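Local atomic coordinates of hypothetical protein (Archaeoglobus fulgidus, PDB entry 2H6L), a protein that is of unknown function but binds zinc and belongs to the PPC (plants and prokaryotes conserved) domain family, assembling here from three chains. Residues L22-Q25 / I26-F29; G52-Q56 / E57-Y61. All coordinates share one frame; numbering follows the deposited sequence.

Contact 1: residues L22-Q25 / I26-F29; sequences LVRQ and IEEF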
loop_
_atom_site.group_PDB
_atom_site.type_symbol
_atom_site.label_atom_id
_atom_site.label_comp_id
_atom_site.label_asym_id
_atom_site.label_seq_id
_atom_site.Cartn_x
_atom_site.Cartn_y
_atom_site.Cartn_z
ATOM N N LEU A 22 5.983 -12.530 11.580
ATOM C CA LEU A 22 5.503 -11.191 11.297
ATOM C C LEU A 22 4.083 -10.975 11.815
ATOM O O LEU A 22 3.833 -10.042 12.569
ATOM C CB LEU A 22 5.572 -10.934 9.785
ATOM C CG LEU A 22 5.710 -9.470 9.364
ATOM C CD1 LEU A 22 6.005 -9.364 7.875
ATOM C CD2 LEU A 22 4.441 -8.734 9.722
ATOM N N VAL A 23 3.156 -11.848 11.423
ATOM C CA VAL A 23 1.772 -11.716 11.858
ATOM C C VAL A 23 1.641 -11.777 13.375
ATOM O O VAL A 23 0.955 -10.957 13.978
ATOM C CB VAL A 23 0.882 -12.820 11.255
ATOM C CG1 VAL A 23 -0.583 -12.541 11.578
ATOM C CG2 VAL A 23 1.095 -12.899 9.759
ATOM N N ARG A 24 2.303 -12.749 13.994
ATOM C CA ARG A 24 2.231 -12.910 15.445
ATOM C C ARG A 24 2.691 -11.686 16.233
ATOM O O ARG A 24 2.071 -11.322 17.237
ATOM C CB ARG A 24 3.043 -14.130 15.885
ATOM C CG ARG A 24 2.561 -15.444 15.281
ATOM C CD ARG A 24 1.158 -15.801 15.744
ATOM N NE ARG A 24 0.646 -16.984 15.057
ATOM C CZ ARG A 24 -0.511 -17.576 15.336
ATOM N NH1 ARG A 24 -1.291 -17.101 16.297
ATOM N NH2 ARG A 24 -0.893 -18.644 14.649
ATOM N N GLN A 25 3.773 -11.052 15.788
ATOM C CA GLN A 25 4.285 -9.874 16.481
ATOM C C GLN A 25 3.288 -8.730 16.448
ATOM O O GLN A 25 3.052 -8.073 17.456
ATOM C CB GLN A 25 5.603 -9.422 15.864
ATOM C CG GLN A 25 6.717 -10.424 16.052
ATOM C CD GLN A 25 8.070 -9.877 15.656
ATOM O OE1 GLN A 25 8.569 -8.929 16.259
ATOM N NE2 GLN A 25 8.669 -10.474 14.636
ATOM N N ILE A 26 2.701 -8.490 15.284
ATOM C CA ILE A 26 1.723 -7.427 15.159
ATOM C C ILE A 26 0.548 -7.719 16.087
ATOM O O ILE A 26 0.107 -6.852 16.839
ATOM C CB ILE A 26 1.227 -7.303 13.695
ATOM C CG1 ILE A 26 2.393 -6.837 12.808
ATOM C CG2 ILE A 26 0.042 -6.332 13.616
ATOM C CD1 ILE A 26 2.044 -6.627 11.338
ATOM N N GLU A 27 0.052 -8.950 16.043
ATOM C CA GLU A 27 -1.074 -9.328 16.888
ATOM C C GLU A 27 -0.762 -9.122 18.366
ATOM O O GLU A 27 -1.640 -8.750 19.137
ATOM C CB GLU A 27 -1.486 -10.783 16.615
ATOM C CG GLU A 27 -1.818 -11.042 15.141
ATOM C CD GLU A 27 -2.813 -12.173 14.929
ATOM O OE1 GLU A 27 -2.717 -13.197 15.641
ATOM O OE2 GLU A 27 -3.687 -12.041 14.037
ATOM N N GLU A 28 0.485 -9.352 18.768
ATOM C CA GLU A 28 0.844 -9.152 20.168
ATOM C C GLU A 28 0.776 -7.665 20.476
ATOM O O GLU A 28 0.293 -7.257 21.533
ATOM C CB GLU A 28 2.246 -9.695 20.450
ATOM C CG GLU A 28 2.317 -11.219 20.443
ATOM C CD GLU A 28 3.737 -11.743 20.559
ATOM O OE1 GLU A 28 4.438 -11.360 21.520
ATOM O OE2 GLU A 28 4.149 -12.539 19.688
ATOM N N PHE A 29 1.256 -6.849 19.546
ATOM C CA PHE A 29 1.222 -5.409 19.729
ATOM C C PHE A 29 -0.220 -4.920 19.904
ATOM O O PHE A 29 -0.520 -4.138 20.811
ATOM C CB PHE A 29 1.835 -4.712 18.520
ATOM C CG PHE A 29 1.673 -3.226 18.546
ATOM C CD1 PHE A 29 2.365 -2.459 19.472
ATOM C CD2 PHE A 29 0.793 -2.594 17.671
ATOM C CE1 PHE A 29 2.184 -1.081 19.531
ATOM C CE2 PHE A 29 0.604 -1.218 17.718
ATOM C CZ PHE A 29 1.302 -0.457 18.653
#
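The first two turns of helix 22-33 form this local contact, with side chains of L22 and I26, and of V23 and E27, paired one turn apart. L22 and I26 run side by side and point the same way. Their closest atoms are L22 CD2 and I26 CD1, 3.6 Å apart. I26 CG1 lies beside its own N (chi1 -66°), on the side facing the preceding turn, and there it packs on L22 O at 3.5 Å. V23 and E27 are likewise alongside each other. V23 CG1 lies 4.0 Å from E27 OE2, and E27 CG rests against V23 O. E27 OE2 is itself hydrogen-bonded to C88 N, which ties the helix to strand 85-96. R24 NH1 is 4.2 Å from E27 OE1. That oxygen sits well out of the guanidinium plane, no N-H points at it, and any attraction is probably one of charge alone, short of a salt bridge. The backbone bonds run from residue i+4 to residue i, as in an alpha helix: E27 N to V23 O, E28 N to R24 O and F29 N to Q25 O are each 3.0 Å, and I26 N to L22 O is weak. Q25 OE1 accepts a hydrogen bond from D17 N. L22 packs on strands 70-82, 99-110 and 113-119, I26 reaches V115, and F29 meets F12 edge-to-face and touches V3 of the second subunit.

Contact 2: residues G52-Q56 / E57-Y61; sequences GYYDQ and EKKEY. With ACY (acetic acid), chain E.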
loop_
_atom_site.group_PDB
_atom_site.type_symbol
_atom_site.label_atom_id
_atom_site.label_comp_id
_atom_site.label_asym_id
_atom_site.label_seq_id
_atom_site.Cartn_x
_atom_site.Cartn_y
_atom_site.Cartn_z
ATOM N N GLY A 52 -0.772 -17.778 0.198
ATOM C CA GLY A 52 -1.747 -18.643 -0.433
ATOM C C GLY A 52 -2.800 -17.886 -1.192
ATOM O O GLY A 52 -2.929 -16.672 -1.048
ATOM N N TYR A 53 -3.544 -18.598 -2.024
ATOM C CA TYR A 53 -4.604 -17.960 -2.778
ATOM C C TYR A 53 -5.898 -18.710 -2.489
ATOM O O TYR A 53 -5.879 -19.895 -2.146
ATOM C CB TYR A 53 -4.265 -17.940 -4.268
ATOM C CG TYR A 53 -4.169 -19.286 -4.932
ATOM C CD1 TYR A 53 -5.316 -19.945 -5.380
ATOM C CD2 TYR A 53 -2.931 -19.885 -5.159
ATOM C CE1 TYR A 53 -5.229 -21.164 -6.044
ATOM C CE2 TYR A 53 -2.835 -21.106 -5.822
ATOM C CZ TYR A 53 -3.990 -21.740 -6.267
ATOM O OH TYR A 53 -3.901 -22.924 -6.958
ATOM N N TYR A 54 -7.018 -18.012 -2.610
ATOM C CA TYR A 54 -8.312 -18.603 -2.322
ATOM C C TYR A 54 -9.035 -19.142 -3.556
ATOM O O TYR A 54 -9.333 -18.399 -4.494
ATOM C CB TYR A 54 -9.184 -17.559 -1.630
ATOM C CG TYR A 54 -10.424 -18.109 -0.983
ATOM C CD1 TYR A 54 -10.340 -18.974 0.110
ATOM C CD2 TYR A 54 -11.693 -17.758 -1.457
ATOM C CE1 TYR A 54 -11.490 -19.476 0.722
ATOM C CE2 TYR A 54 -12.853 -18.254 -0.854
ATOM C CZ TYR A 54 -12.746 -19.111 0.234
ATOM O OH TYR A 54 -13.882 -19.582 0.839
ATOM N N ASP A 55 -9.301 -20.443 -3.563
ATOM C CA ASP A 55 -10.037 -21.035 -4.675
ATOM C C ASP A 55 -11.469 -20.567 -4.423
ATOM O O ASP A 55 -12.098 -20.966 -3.443
ATOM C CB ASP A 55 -9.961 -22.558 -4.633
ATOM C CG ASP A 55 -10.617 -23.200 -5.839
ATOM O OD1 ASP A 55 -11.773 -22.840 -6.143
ATOM O OD2 ASP A 55 -9.983 -24.060 -6.480
ATOM N N GLN A 56 -11.972 -19.712 -5.302
ATOM C CA GLN A 56 -13.304 -19.151 -5.145
ATOM C C GLN A 56 -14.473 -20.103 -5.402
ATOM O O GLN A 56 -15.609 -19.784 -5.059
ATOM C CB GLN A 56 -13.430 -17.894 -6.019
ATOM C CG GLN A 56 -12.358 -16.850 -5.698
ATOM C CD GLN A 56 -12.448 -15.592 -6.555
ATOM O OE1 GLN A 56 -11.562 -14.738 -6.509
ATOM N NE2 GLN A 56 -13.515 -15.470 -7.329
ATOM N N GLU A 57 -14.198 -21.265 -5.989
ATOM C CA GLU A 57 -15.255 -22.244 -6.261
ATOM C C GLU A 57 -15.274 -23.361 -5.210
ATOM O O GLU A 57 -16.329 -23.707 -4.679
ATOM C CB GLU A 57 -15.082 -22.860 -7.653
ATOM C CG GLU A 57 -15.276 -21.895 -8.812
ATOM C CD GLU A 57 -16.592 -21.141 -8.739
ATOM O OE1 GLU A 57 -17.597 -21.733 -8.286
ATOM O OE2 GLU A 57 -16.626 -19.960 -9.144
ATOM N N LYS A 58 -14.108 -23.931 -4.920
ATOM C CA LYS A 58 -14.009 -24.982 -3.914
ATOM C C LYS A 58 -14.154 -24.339 -2.545
ATOM O O LYS A 58 -14.435 -25.011 -1.553
ATOM C CB LYS A 58 -12.660 -25.696 -4.002
ATOM C CG LYS A 58 -12.446 -26.491 -5.286
ATOM C CD LYS A 58 -11.053 -27.116 -5.305
ATOM C CE LYS A 58 -10.800 -27.917 -6.576
ATOM N NZ LYS A 58 -11.685 -29.110 -6.687
ATOM N N LYS A 59 -13.953 -23.026 -2.501
ATOM C CA LYS A 59 -14.082 -22.273 -1.260
ATOM C C LYS A 59 -13.077 -22.699 -0.196
ATOM O O LYS A 59 -13.445 -23.011 0.937
ATOM C CB LYS A 59 -15.513 -22.407 -0.713
ATOM C CG LYS A 59 -16.576 -21.793 -1.621
ATOM C CD LYS A 59 -17.951 -22.427 -1.411
ATOM C CE LYS A 59 -18.577 -22.026 -0.086
ATOM N NZ LYS A 59 -18.941 -20.581 -0.067
ATOM N N GLU A 60 -11.803 -22.721 -0.568
ATOM C CA GLU A 60 -10.751 -23.073 0.372
ATOM C C GLU A 60 -9.406 -22.495 -0.068
ATOM O O GLU A 60 -9.152 -22.284 -1.261
ATOM C CB GLU A 60 -10.674 -24.597 0.556
ATOM C CG GLU A 60 -10.172 -25.399 -0.633
ATOM C CD GLU A 60 -10.336 -26.906 -0.424
ATOM O OE1 GLU A 60 -11.467 -27.416 -0.581
ATOM O OE2 GLU A 60 -9.340 -27.580 -0.088
ATOM N N TYR A 61 -8.553 -22.205 0.904
ATOM C CA TYR A 61 -7.250 -21.639 0.596
ATOM C C TYR A 61 -6.296 -22.692 0.049
ATOM O O TYR A 61 -6.446 -23.890 0.313
ATOM C CB TYR A 61 -6.656 -20.983 1.842
ATOM C CG TYR A 61 -7.202 -19.600 2.132
ATOM C CD1 TYR A 61 -6.841 -18.508 1.340
ATOM C CD2 TYR A 61 -8.070 -19.378 3.199
ATOM C CE1 TYR A 61 -7.329 -17.226 1.608
ATOM C CE2 TYR A 61 -8.565 -18.099 3.473
ATOM C CZ TYR A 61 -8.188 -17.028 2.674
ATOM O OH TYR A 61 -8.660 -15.763 2.935
HETATM C C ACY E . -8.886 -13.717 0.320
HETATM O O ACY E . -7.717 -13.985 0.475
HETATM O OXT ACY E . -9.718 -14.615 -0.243
HETATM C CH3 ACY E . -9.406 -12.379 0.753
#
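Y54 sets its ring edge over the face of Y61. Y54 CD1 stands 3.6 Å above the plane of the Y61 ring, over its centre. This is an edge-to-face pair, with centroids 4.8 Å apart and planes at 60°. The differing first torsions, Y54 CG anti to its N (chi1 -166°) and Y61 CG anti to its carbonyl carbon (chi1 -80°), bring the two side chains across each other at about a right angle. The far end of the Y54 ring lies against the backbone of K59 and E60. Y54 OH lies 3.4 Å from K59 C, and is hydrogen-bonded to T133 O. An acetic acid, probably from the crystallisation liquor, sits beside the pair. Its O lies in plane at the edge of the Y61 ring and takes a weak hydrogen bond from Y61 OH, while its OXT is 3.3 Å from Y54 CB. The residues form the tip of the beta hairpin of strands 45-55 and 60-66. Y54 and Y61 are a non-hydrogen-bonded pair, and D55 and E60 the hydrogen-bonded pair next to it. K59 and E60 both face D55, a G1 beta bulge, with K59 in a left-handed backbone conformation. D55 N bonds E60 O at 3.0 Å. In return D55 O takes weak bonds from K59 N and E60 N. The D55 carboxylate grips the turn. D55 OD1 accepts from E57 N nearly along its C-O axis, making an Asx turn, and K58 N adds a second bond from above the carboxylate plane, each at 2.9 Å. D55 OD2 lies 3.4 Å from K58 CD. Y61 also meets the ring of H104, a zinc ligand, and Y54 N bonds E71 of the third subunit.

Contact 1 is partly buried, and contact 2 lies at the surface, on the opposite side of the chain's centre. Their centres are about 25 Å apart and their nearest atoms about 11 Å, so they do not touch. The two share no helix or strand, though both involve neighbours on strand 99-110. Contact 1 is one helix, held by main-chain bonds and by apolar side chains that face the sheet. Contact 2 is a hairpin end, where a carboxylate holds the turn and two tyrosine rings pack together. Contact 2 is nearer to zinc: the Y61 side chain is about 4 Å from a zinc ion, against about 11 Å for V23.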